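Ribonucleoside-diphosphate reductase (Pseudomonas aeruginosa, PDB 5IM3) probably catalyses the reduction of ribonucleoside diphosphates to deoxyribonucleotides, the precursors of DNA, and binds dATP as an allosteric nucleotide. Local coordinates at residues 217-220 against 221-224; 404-407 against 408-411; 863-866 against 867-870. One frame throughout, in Å; residues are numbered along the deposited sequence.

Contact 1. Residues 217-220 against 221-224; sequences PNYS and YVTA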
ATOM      1  N   PRO A 217     -23.211 -28.173 -30.869  1.00 91.36           N
ATOM      2  CA  PRO A 217     -24.123 -27.024 -30.753  1.00 87.28           C
ATOM      3  C   PRO A 217     -25.433 -27.208 -31.497  1.00 84.65           C
ATOM      4  O   PRO A 217     -26.453 -26.648 -31.076  1.00 83.75           O
ATOM      5  CB  PRO A 217     -23.298 -25.865 -31.330  1.00 89.59           C
ATOM      6  CG  PRO A 217     -22.331 -26.511 -32.251  1.00 92.26           C
ATOM      7  CD  PRO A 217     -21.985 -27.825 -31.610  1.00 94.13           C
ATOM      8  N   ASN A 218     -25.446 -27.984 -32.583  1.00 81.10           N
ATOM      9  CA  ASN A 218     -26.665 -28.135 -33.370  1.00 78.33           C
ATOM     10  C   ASN A 218     -27.828 -28.671 -32.546  1.00 75.84           C
ATOM     11  O   ASN A 218     -28.981 -28.545 -32.972  1.00 74.96           O
ATOM     12  CB  ASN A 218     -26.412 -29.049 -34.568  1.00 78.91           C
ATOM     13  CG  ASN A 218     -25.667 -28.347 -35.686  1.00 80.54           C
ATOM     14  OD1 ASN A 218     -25.861 -27.156 -35.921  1.00 81.84           O
ATOM     15  ND2 ASN A 218     -24.810 -29.082 -36.380  1.00 83.92           N
ATOM     16  N   TYR A 219     -27.562 -29.257 -31.378  1.00 69.64           N
ATOM     17  CA  TYR A 219     -28.651 -29.668 -30.502  1.00 68.60           C
ATOM     18  C   TYR A 219     -29.453 -28.485 -29.983  1.00 68.29           C
ATOM     19  O   TYR A 219     -30.602 -28.668 -29.567  1.00 65.92           O
ATOM     20  CB  TYR A 219     -28.109 -30.483 -29.330  1.00 70.40           C
ATOM     21  CG  TYR A 219     -27.775 -31.903 -29.711  1.00 71.99           C
ATOM     22  CD1 TYR A 219     -28.779 -32.833 -29.934  1.00 69.66           C
ATOM     23  CD2 TYR A 219     -26.460 -32.312 -29.858  1.00 74.57           C
ATOM     24  CE1 TYR A 219     -28.477 -34.131 -30.291  1.00 72.95           C
ATOM     25  CE2 TYR A 219     -26.153 -33.610 -30.212  1.00 76.40           C
ATOM     26  CZ  TYR A 219     -27.167 -34.514 -30.426  1.00 74.18           C
ATOM     27  OH  TYR A 219     -26.878 -35.807 -30.781  1.00 76.74           O
ATOM     28  N   SER A 220     -28.877 -27.280 -29.987  1.00 72.95           N
ATOM     29  CA  SER A 220     -29.650 -26.099 -29.622  1.00 71.33           C
ATOM     30  C   SER A 220     -30.870 -25.953 -30.521  1.00 68.78           C
ATOM     31  O   SER A 220     -31.974 -25.668 -30.041  1.00 67.68           O
ATOM     32  CB  SER A 220     -28.771 -24.849 -29.695  1.00 72.53           C
ATOM     33  OG  SER A 220     -29.536 -23.674 -29.471  1.00 70.08           O
ATOM     34  N   TYR A 221     -30.693 -26.149 -31.829  1.00 64.98           N
ATOM     35  CA  TYR A 221     -31.839 -26.146 -32.732  1.00 63.05           C
ATOM     36  C   TYR A 221     -32.797 -27.278 -32.393  1.00 63.03           C
ATOM     37  O   TYR A 221     -34.019 -27.090 -32.392  1.00 62.08           O
ATOM     38  CB  TYR A 221     -31.372 -26.262 -34.183  1.00 63.34           C
ATOM     39  CG  TYR A 221     -30.397 -25.192 -34.617  1.00 63.78           C
ATOM     40  CD1 TYR A 221     -30.821 -23.889 -34.848  1.00 62.90           C
ATOM     41  CD2 TYR A 221     -29.055 -25.488 -34.810  1.00 67.04           C
ATOM     42  CE1 TYR A 221     -29.932 -22.909 -35.250  1.00 63.87           C
ATOM     43  CE2 TYR A 221     -28.159 -24.516 -35.212  1.00 68.32           C
ATOM     44  CZ  TYR A 221     -28.603 -23.230 -35.430  1.00 66.40           C
ATOM     45  OH  TYR A 221     -27.712 -22.262 -35.831  1.00 69.70           O
ATOM     46  N   VAL A 222     -32.258 -28.464 -32.095  1.00 66.42           N
ATOM     47  CA  VAL A 222     -33.101 -29.598 -31.726  1.00 66.25           C
ATOM     48  C   VAL A 222     -33.876 -29.288 -30.455  1.00 64.57           C
ATOM     49  O   VAL A 222     -35.058 -29.628 -30.330  1.00 62.77           O
ATOM     50  CB  VAL A 222     -32.246 -30.870 -31.563  1.00 68.76           C
ATOM     51  CG1 VAL A 222     -33.124 -32.060 -31.192  1.00 67.34           C
ATOM     52  CG2 VAL A 222     -31.451 -31.156 -32.832  1.00 70.77           C
ATOM     53  N   THR A 223     -33.217 -28.651 -29.486  1.00 67.19           N
ATOM     54  CA  THR A 223     -33.885 -28.317 -28.233  1.00 66.70           C
ATOM     55  C   THR A 223     -35.051 -27.364 -28.471  1.00 65.10           C
ATOM     56  O   THR A 223     -36.130 -27.537 -27.894  1.00 64.73           O
ATOM     57  CB  THR A 223     -32.881 -27.703 -27.257  1.00 67.46           C
ATOM     58  OG1 THR A 223     -31.734 -28.556 -27.147  1.00 70.09           O
ATOM     59  CG2 THR A 223     -33.506 -27.531 -25.884  1.00 67.47           C
ATOM     60  N   ALA A 224     -34.853 -26.357 -29.325  1.00 59.38           N
ATOM     61  CA  ALA A 224     -35.924 -25.408 -29.614  1.00 56.43           C
ATOM     62  C   ALA A 224     -37.083 -26.085 -30.334  1.00 54.83           C
ATOM     63  O   ALA A 224     -38.252 -25.815 -30.035  1.00 52.39           O
ATOM     64  CB  ALA A 224     -35.385 -24.248 -30.448  1.00 56.97           C
TER

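Contact 2. Residues 404-407 against 408-411; sequences NDWT and PVRA. With DTP (2'-deoxyadenosine 5'-triphosphate), chain G.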
ATOM      1  N   ASN A 404     -30.389  13.508 -22.107  1.00 42.42           N
ATOM      2  CA  ASN A 404     -30.711  14.866 -21.672  1.00 40.86           C
ATOM      3  C   ASN A 404     -29.482  15.752 -21.807  1.00 41.03           C
ATOM      4  O   ASN A 404     -28.436  15.462 -21.214  1.00 39.70           O
ATOM      5  CB  ASN A 404     -31.181  14.897 -20.216  1.00 41.98           C
ATOM      6  CG  ASN A 404     -32.585  14.390 -20.026  1.00 44.00           C
ATOM      7  OD1 ASN A 404     -33.322  14.145 -20.985  1.00 46.86           O
ATOM      8  ND2 ASN A 404     -32.972  14.238 -18.766  1.00 43.91           N
ATOM      9  N   ASP A 405     -29.622  16.850 -22.548  1.00 40.13           N
ATOM     10  CA  ASP A 405     -28.591  17.881 -22.625  1.00 39.57           C
ATOM     11  C   ASP A 405     -28.834  18.912 -21.524  1.00 38.20           C
ATOM     12  O   ASP A 405     -29.762  19.723 -21.616  1.00 40.96           O
ATOM     13  CB  ASP A 405     -28.599  18.541 -24.000  1.00 41.16           C
ATOM     14  CG  ASP A 405     -27.888  19.881 -24.004  1.00 40.71           C
ATOM     15  OD1 ASP A 405     -26.860  20.011 -23.307  1.00 38.71           O
ATOM     16  OD2 ASP A 405     -28.362  20.808 -24.697  1.00 40.08           O
ATOM     17  N   TRP A 406     -27.993  18.894 -20.492  1.00 39.70           N
ATOM     18  CA  TRP A 406     -28.121  19.807 -19.365  1.00 36.49           C
ATOM     19  C   TRP A 406     -27.168  20.990 -19.442  1.00 38.78           C
ATOM     20  O   TRP A 406     -27.165  21.828 -18.535  1.00 41.16           O
ATOM     21  CB  TRP A 406     -27.913  19.041 -18.057  1.00 34.52           C
ATOM     22  CG  TRP A 406     -29.151  18.320 -17.665  1.00 36.41           C
ATOM     23  CD1 TRP A 406     -29.548  17.080 -18.079  1.00 36.44           C
ATOM     24  CD2 TRP A 406     -30.191  18.811 -16.815  1.00 38.03           C
ATOM     25  NE1 TRP A 406     -30.767  16.766 -17.530  1.00 35.41           N
ATOM     26  CE2 TRP A 406     -31.183  17.811 -16.749  1.00 39.49           C
ATOM     27  CE3 TRP A 406     -30.381  19.996 -16.101  1.00 38.98           C
ATOM     28  CZ2 TRP A 406     -32.344  17.961 -15.994  1.00 39.61           C
ATOM     29  CZ3 TRP A 406     -31.533  20.142 -15.353  1.00 39.36           C
ATOM     30  CH2 TRP A 406     -32.499  19.131 -15.304  1.00 36.81           C
ATOM     31  N   THR A 407     -26.388  21.094 -20.512  1.00 39.91           N
ATOM     32  CA  THR A 407     -25.416  22.176 -20.634  1.00 41.17           C
ATOM     33  C   THR A 407     -26.021  23.570 -20.502  1.00 41.43           C
ATOM     34  O   THR A 407     -25.369  24.433 -19.890  1.00 43.21           O
ATOM     35  CB  THR A 407     -24.680  22.034 -21.970  1.00 40.59           C
ATOM     36  OG1 THR A 407     -23.914  20.822 -21.962  1.00 43.15           O
ATOM     37  CG2 THR A 407     -23.753  23.217 -22.229  1.00 42.50           C
ATOM     38  N   PRO A 408     -27.208  23.871 -21.039  1.00 39.99           N
ATOM     39  CA  PRO A 408     -27.692  25.264 -20.988  1.00 40.78           C
ATOM     40  C   PRO A 408     -27.964  25.782 -19.583  1.00 41.61           C
ATOM     41  O   PRO A 408     -28.037  27.005 -19.401  1.00 45.15           O
ATOM     42  CB  PRO A 408     -28.984  25.223 -21.822  1.00 41.57           C
ATOM     43  CG  PRO A 408     -28.865  24.001 -22.672  1.00 42.05           C
ATOM     44  CD  PRO A 408     -28.096  23.014 -21.844  1.00 40.98           C
ATOM     45  N   VAL A 409     -28.109  24.907 -18.594  1.00 38.02           N
ATOM     46  CA  VAL A 409     -28.535  25.315 -17.257  1.00 41.04           C
ATOM     47  C   VAL A 409     -27.347  25.913 -16.508  1.00 39.93           C
ATOM     48  O   VAL A 409     -26.277  25.301 -16.431  1.00 40.06           O
ATOM     49  CB  VAL A 409     -29.140  24.121 -16.501  1.00 39.94           C
ATOM     50  CG1 VAL A 409     -29.500  24.497 -15.072  1.00 38.80           C
ATOM     51  CG2 VAL A 409     -30.371  23.608 -17.239  1.00 39.20           C
ATOM     52  N   ARG A 410     -27.547  27.099 -15.933  1.00 43.03           N
ATOM     53  CA  ARG A 410     -26.447  27.874 -15.366  1.00 42.72           C
ATOM     54  C   ARG A 410     -25.847  27.187 -14.143  1.00 42.62           C
ATOM     55  O   ARG A 410     -26.521  26.461 -13.408  1.00 41.74           O
ATOM     56  CB  ARG A 410     -26.920  29.282 -15.006  1.00 45.04           C
ATOM     57  CG  ARG A 410     -28.015  29.343 -13.956  1.00 45.16           C
ATOM     58  CD  ARG A 410     -28.558  30.760 -13.826  1.00 47.23           C
ATOM     59  NE  ARG A 410     -29.191  31.209 -15.063  1.00 47.72           N
ATOM     60  CZ  ARG A 410     -29.886  32.334 -15.192  1.00 53.04           C
ATOM     61  NH1 ARG A 410     -30.045  33.149 -14.156  1.00 57.67           N
ATOM     62  NH2 ARG A 410     -30.428  32.643 -16.360  1.00 55.18           N
ATOM     63  N   ALA A 411     -24.560  27.446 -13.922  1.00 44.93           N
ATOM     64  CA  ALA A 411     -23.753  26.669 -12.997  1.00 42.25           C
ATOM     65  C   ALA A 411     -23.701  27.321 -11.616  1.00 43.28           C
ATOM     66  O   ALA A 411     -24.239  28.406 -11.386  1.00 44.80           O
ATOM     67  CB  ALA A 411     -22.342  26.495 -13.559  1.00 42.07           C
TER
HETATM   68  PG  DTP G1005     -33.289  35.309 -15.865  1.00 74.43           P
HETATM   69  O1G DTP G1005     -32.482  35.439 -14.618  1.00 74.84           O
HETATM   70  O2G DTP G1005     -33.136  36.502 -16.810  1.00 79.11           O
HETATM   71  O3G DTP G1005     -32.943  34.044 -16.650  1.00 76.43           O
HETATM   72  PB  DTP G1005     -35.828  33.954 -15.710  1.00 67.18           P
HETATM   73  O1B DTP G1005     -35.461  33.198 -16.921  1.00 64.55           O
HETATM   74  O2B DTP G1005     -37.274  34.441 -15.789  1.00 65.17           O
HETATM   75  O3B DTP G1005     -34.846  35.198 -15.547  1.00 73.53           O
HETATM   76  PA  DTP G1005     -35.674  31.479 -14.364  1.00 52.63           P
HETATM   77  O1A DTP G1005     -35.780  31.103 -15.763  1.00 63.93           O
HETATM   78  O2A DTP G1005     -36.905  30.979 -13.646  1.00 56.14           O
HETATM   79  O3A DTP G1005     -35.667  33.066 -14.397  1.00 64.43           O
HETATM   80  O5' DTP G1005     -34.374  30.842 -13.739  1.00 51.75           O
HETATM   81  C5' DTP G1005     -33.100  30.874 -14.417  1.00 49.57           C
HETATM   82  C4' DTP G1005     -32.166  29.870 -13.789  1.00 45.92           C
HETATM   83  O4' DTP G1005     -32.156  30.056 -12.357  1.00 43.80           O
HETATM   84  C3' DTP G1005     -32.509  28.401 -14.038  1.00 44.76           C
HETATM   85  O3' DTP G1005     -31.321  27.648 -14.286  1.00 44.19           O
HETATM   86  C2' DTP G1005     -33.164  27.965 -12.735  1.00 44.47           C
HETATM   87  C1' DTP G1005     -32.487  28.844 -11.699  1.00 42.94           C
HETATM   88  N9  DTP G1005     -33.330  29.169 -10.557  1.00 42.39           N
HETATM   89  C8  DTP G1005     -34.292  30.143 -10.515  1.00 42.62           C
HETATM   90  N7  DTP G1005     -34.953  30.194  -9.384  1.00 43.86           N
HETATM   91  C5  DTP G1005     -34.376  29.190  -8.621  1.00 41.60           C
HETATM   92  C6  DTP G1005     -34.618  28.737  -7.311  1.00 43.60           C
HETATM   93  N6  DTP G1005     -35.544  29.260  -6.504  1.00 44.48           N
HETATM   94  N1  DTP G1005     -33.857  27.722  -6.849  1.00 43.84           N
HETATM   95  C2  DTP G1005     -32.920  27.203  -7.648  1.00 43.77           C
HETATM   96  N3  DTP G1005     -32.604  27.543  -8.900  1.00 44.46           N
HETATM   97  C4  DTP G1005     -33.374  28.551  -9.332  1.00 42.59           C

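Contact 3. Residues 863-866 against 867-870; sequences ASRR and QKWI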
ATOM      1  N   ALA A 863     -14.084   0.872 -35.964  1.00 54.52           N
ATOM      2  CA  ALA A 863     -15.178   1.816 -35.780  1.00 51.50           C
ATOM      3  C   ALA A 863     -14.927   3.098 -36.562  1.00 52.08           C
ATOM      4  O   ALA A 863     -15.862   3.691 -37.112  1.00 53.77           O
ATOM      5  CB  ALA A 863     -15.365   2.114 -34.295  1.00 49.97           C
ATOM      6  N   SER A 864     -13.664   3.531 -36.639  1.00 50.87           N
ATOM      7  CA  SER A 864     -13.338   4.745 -37.383  1.00 51.38           C
ATOM      8  C   SER A 864     -13.745   4.629 -38.847  1.00 53.60           C
ATOM      9  O   SER A 864     -14.262   5.586 -39.433  1.00 52.68           O
ATOM     10  CB  SER A 864     -11.842   5.043 -37.274  1.00 49.91           C
ATOM     11  OG  SER A 864     -11.490   6.159 -38.075  1.00 50.93           O
ATOM     12  N   ARG A 865     -13.508   3.471 -39.461  1.00 55.75           N
ATOM     13  CA  ARG A 865     -13.824   3.323 -40.876  1.00 60.36           C
ATOM     14  C   ARG A 865     -15.309   3.091 -41.108  1.00 59.52           C
ATOM     15  O   ARG A 865     -15.833   3.479 -42.158  1.00 60.55           O
ATOM     16  CB  ARG A 865     -13.010   2.184 -41.483  1.00 64.70           C
ATOM     17  CG  ARG A 865     -11.591   2.591 -41.822  1.00 67.03           C
ATOM     18  CD  ARG A 865     -10.655   1.455 -41.551  1.00 68.87           C
ATOM     19  NE  ARG A 865      -9.259   1.801 -41.788  1.00 72.93           N
ATOM     20  CZ  ARG A 865      -8.650   1.705 -42.965  1.00 75.58           C
ATOM     21  NH1 ARG A 865      -9.316   1.289 -44.035  1.00 75.77           N
ATOM     22  NH2 ARG A 865      -7.371   2.037 -43.075  1.00 78.49           N
ATOM     23  N   ARG A 866     -16.001   2.463 -40.157  1.00 60.39           N
ATOM     24  CA  ARG A 866     -17.451   2.368 -40.266  1.00 61.61           C
ATOM     25  C   ARG A 866     -18.088   3.747 -40.174  1.00 59.04           C
ATOM     26  O   ARG A 866     -19.052   4.043 -40.889  1.00 58.74           O
ATOM     27  CB  ARG A 866     -18.004   1.441 -39.182  1.00 60.18           C
ATOM     28  CG  ARG A 866     -17.771  -0.036 -39.461  1.00 63.16           C
ATOM     29  CD  ARG A 866     -18.483  -0.914 -38.443  1.00 62.14           C
ATOM     30  NE  ARG A 866     -17.914  -0.745 -37.109  1.00 64.98           N
ATOM     31  CZ  ARG A 866     -16.982  -1.532 -36.578  1.00 64.93           C
ATOM     32  NH1 ARG A 866     -16.506  -2.570 -37.255  1.00 67.82           N
ATOM     33  NH2 ARG A 866     -16.528  -1.281 -35.359  1.00 64.12           N
ATOM     34  N   GLN A 867     -17.538   4.612 -39.318  1.00 56.00           N
ATOM     35  CA  GLN A 867     -18.095   5.944 -39.115  1.00 55.83           C
ATOM     36  C   GLN A 867     -17.971   6.828 -40.349  1.00 56.59           C
ATOM     37  O   GLN A 867     -18.641   7.862 -40.423  1.00 57.61           O
ATOM     38  CB  GLN A 867     -17.405   6.620 -37.926  1.00 54.53           C
ATOM     39  CG  GLN A 867     -18.078   7.903 -37.451  1.00 54.05           C
ATOM     40  CD  GLN A 867     -19.546   7.708 -37.122  1.00 52.70           C
ATOM     41  OE1 GLN A 867     -19.891   7.120 -36.098  1.00 50.61           O
ATOM     42  NE2 GLN A 867     -20.418   8.197 -37.996  1.00 54.35           N
ATOM     43  N   LYS A 868     -17.132   6.456 -41.318  1.00 60.87           N
ATOM     44  CA  LYS A 868     -17.020   7.259 -42.530  1.00 63.27           C
ATOM     45  C   LYS A 868     -18.305   7.230 -43.337  1.00 61.99           C
ATOM     46  O   LYS A 868     -18.589   8.169 -44.089  1.00 62.43           O
ATOM     47  CB  LYS A 868     -15.880   6.755 -43.402  1.00 64.28           C
ATOM     48  CG  LYS A 868     -14.605   6.463 -42.655  1.00 64.45           C
ATOM     49  CD  LYS A 868     -13.478   6.104 -43.610  1.00 67.01           C
ATOM     50  CE  LYS A 868     -13.846   4.959 -44.549  1.00 69.50           C
ATOM     51  NZ  LYS A 868     -12.755   4.660 -45.511  1.00 73.65           N
ATOM     52  N   TRP A 869     -19.081   6.158 -43.208  1.00 59.68           N
ATOM     53  CA  TRP A 869     -20.270   5.953 -44.016  1.00 61.26           C
ATOM     54  C   TRP A 869     -21.561   6.161 -43.241  1.00 60.34           C
ATOM     55  O   TRP A 869     -22.623   6.290 -43.860  1.00 64.07           O
ATOM     56  CB  TRP A 869     -20.245   4.539 -44.606  1.00 60.15           C
ATOM     57  CG  TRP A 869     -18.919   4.193 -45.214  1.00 59.92           C
ATOM     58  CD1 TRP A 869     -17.970   3.356 -44.699  1.00 58.64           C
ATOM     59  CD2 TRP A 869     -18.384   4.693 -46.445  1.00 61.37           C
ATOM     60  NE1 TRP A 869     -16.884   3.297 -45.537  1.00 60.62           N
ATOM     61  CE2 TRP A 869     -17.112   4.111 -46.615  1.00 63.74           C
ATOM     62  CE3 TRP A 869     -18.859   5.574 -47.420  1.00 63.67           C
ATOM     63  CZ2 TRP A 869     -16.312   4.377 -47.725  1.00 67.28           C
ATOM     64  CZ3 TRP A 869     -18.063   5.836 -48.521  1.00 67.79           C
ATOM     65  CH2 TRP A 869     -16.803   5.241 -48.662  1.00 69.07           C
ATOM     66  N   ILE A 870     -21.499   6.202 -41.918  1.00 53.07           N
ATOM     67  CA  ILE A 870     -22.679   6.341 -41.079  1.00 52.67           C
ATOM     68  C   ILE A 870     -22.943   7.826 -40.860  1.00 53.47           C
ATOM     69  O   ILE A 870     -22.021   8.591 -40.547  1.00 50.76           O
ATOM     70  CB  ILE A 870     -22.483   5.598 -39.746  1.00 51.15           C
ATOM     71  CG1 ILE A 870     -22.259   4.104 -40.013  1.00 50.97           C
ATOM     72  CG2 ILE A 870     -23.674   5.809 -38.819  1.00 50.97           C
ATOM     73  CD1 ILE A 870     -21.824   3.308 -38.801  1.00 50.36           C
TER

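Contact 1. Residues 217-220 against 221-224
Asn218 meets the next turn of chain twice, through its backbone carbonyl and through its side-chain amide. Its O accepts weak bonds from two successive amides, from Tyr221 N at a strongly bent 122° and from Val222 N with a straighter N-H. The side-chain oxygen OD1 comes to 3.6 Å from Tyr221 CE2, the amide and the phenol ring crossing with their planes 37° apart; on the same ring, Asn218 O lies at the edge, near the ring plane. ND2 reaches Ala177 O weakly.

Tyr219 O is gripped by two donors of Thr223. Thr223 N binds Tyr219 O at 2.6 Å, and Thr223 OG1 binds the same oxygen at 2.7 Å from above the carbonyl plane. OG1 can do so because it sits anti to its own carbonyl carbon (chi1 -52°), folded back along the helix. The Tyr219 ring meets Val222 obliquely, CD1 to CG2 at 4.3 Å, and both side chains pack on Ile184, while Tyr219 OH bonds to Asp180 N.

Ser220 O receives Ala224 N at 3.0 Å, and Ser220 OG is hydrogen-bonded with Tyr297 N. The weak bonds at Asn218, followed by firm i to i+4 bonds, are what is seen near the start of helix 219-239 in the second ATP-cone domain, with Thr223 as a helical threonine bonded back to the preceding turn.

Contact 2. Residues 404-407 against 408-411
Pro408 crosses the Asp405 carboxylate obliquely, its CD 3.6 Å from both OD1 and OD2. That carboxylate is held by several hydrogen bonds: OD1 accepts Thr407 N at 3.0 Å from above its plane, closing an Asx turn, while OD2 is hydrogen-bonded with His513 and Thr377.

Val409 closes the next turn, its N binding Trp406 O at 3.2 Å with a nearly straight N-H (162°). The two side chains then run side by side in the same direction, Val409 CG2 coming obliquely to 3.8 Å from Trp406 CE3. CG1, anti to the backbone N (chi1 176°), points to the nucleotide and lies 3.7 Å from DTP O3'.

Arg410 turns away from the preceding segment and reaches the dATP. Bent at chi3 (63°), its chain lays one guanidinium face against the sugar, with DTP C5' over the centre. NH2 donates to DTP O3G at 2.9 Å, NH1 weakly to O1G, and NE is salt-bridged to Asp380, which is itself hydrogen-bonded to the nucleotide. A type I turn from Trp406 to Val409 thus leads from barrel strand 401-405 into a dATP-binding pocket completed by the second subunit.

Contact 3. Residues 863-866 against 867-870
Gln867 N binds Ala863 O at 2.9 Å in a normal helical i to i+4 bond. The pattern then changes: Lys868 N reaches Arg865 O only weakly, and Arg866 O accepts Trp869 N at 3.1 Å from above its carbonyl plane, with a weak second bond from Ile870 N.

Aliphatic and ring atoms crowd the same carbonyls. Lys868 CG sits 3.3 Å from Arg865 O, and a bend at chi3 (-54°) brings CE back to 3.4 Å from that oxygen. Trp869 CD1 also approaches Arg865 O, at 3.3 Å. Ile870 places CG1 at 3.3 Å from Arg866 O, because CG1 is anti to its own carbonyl carbon and beside the backbone N (chi1 -61°). Lys868 CB lies over one face of the indole, offset toward its rim.

The polar ends find partners in other parts of the chain. Lys868 NZ forms salt bridges with Asp686 and Asp743, which probably temper its nearness to Arg865, Arg865 NH1 and Lys868 NZ being 5.0 Å apart. Trp869 NE1 donates to the other carboxylate oxygen of Asp686, its ring meeting that of Trp750 nearly parallel. Arg866 makes a cation-pi contact with Phe665, and its NE bonds to Gln874. A change from i to i+4 to i to i+3 bonds is typical of the C-terminal end of a helix, here helix 856-866, from which the barrel-domain chain runs on toward strand 878-881.

The three local contacts follow one another along the chain without overlap. Contact 1 lies near the start of a helix in the second ATP-cone domain, whereas contacts 2 and 3 both belong to the barrel domain: one is a turn leaving a strand, the other lies at the C-terminal end of a helix. Contact 2 alone touches a nucleotide. From it, contact 1 is about 52 Å away between centres and contact 3 about 30 Å, and even the nearest atoms of contacts 2 and 3 stay about 19 Å apart. Contacts 1 and 3, about 36 Å between centres, lie on opposite sides of the chain's centre, and both are remote from the dATP sites.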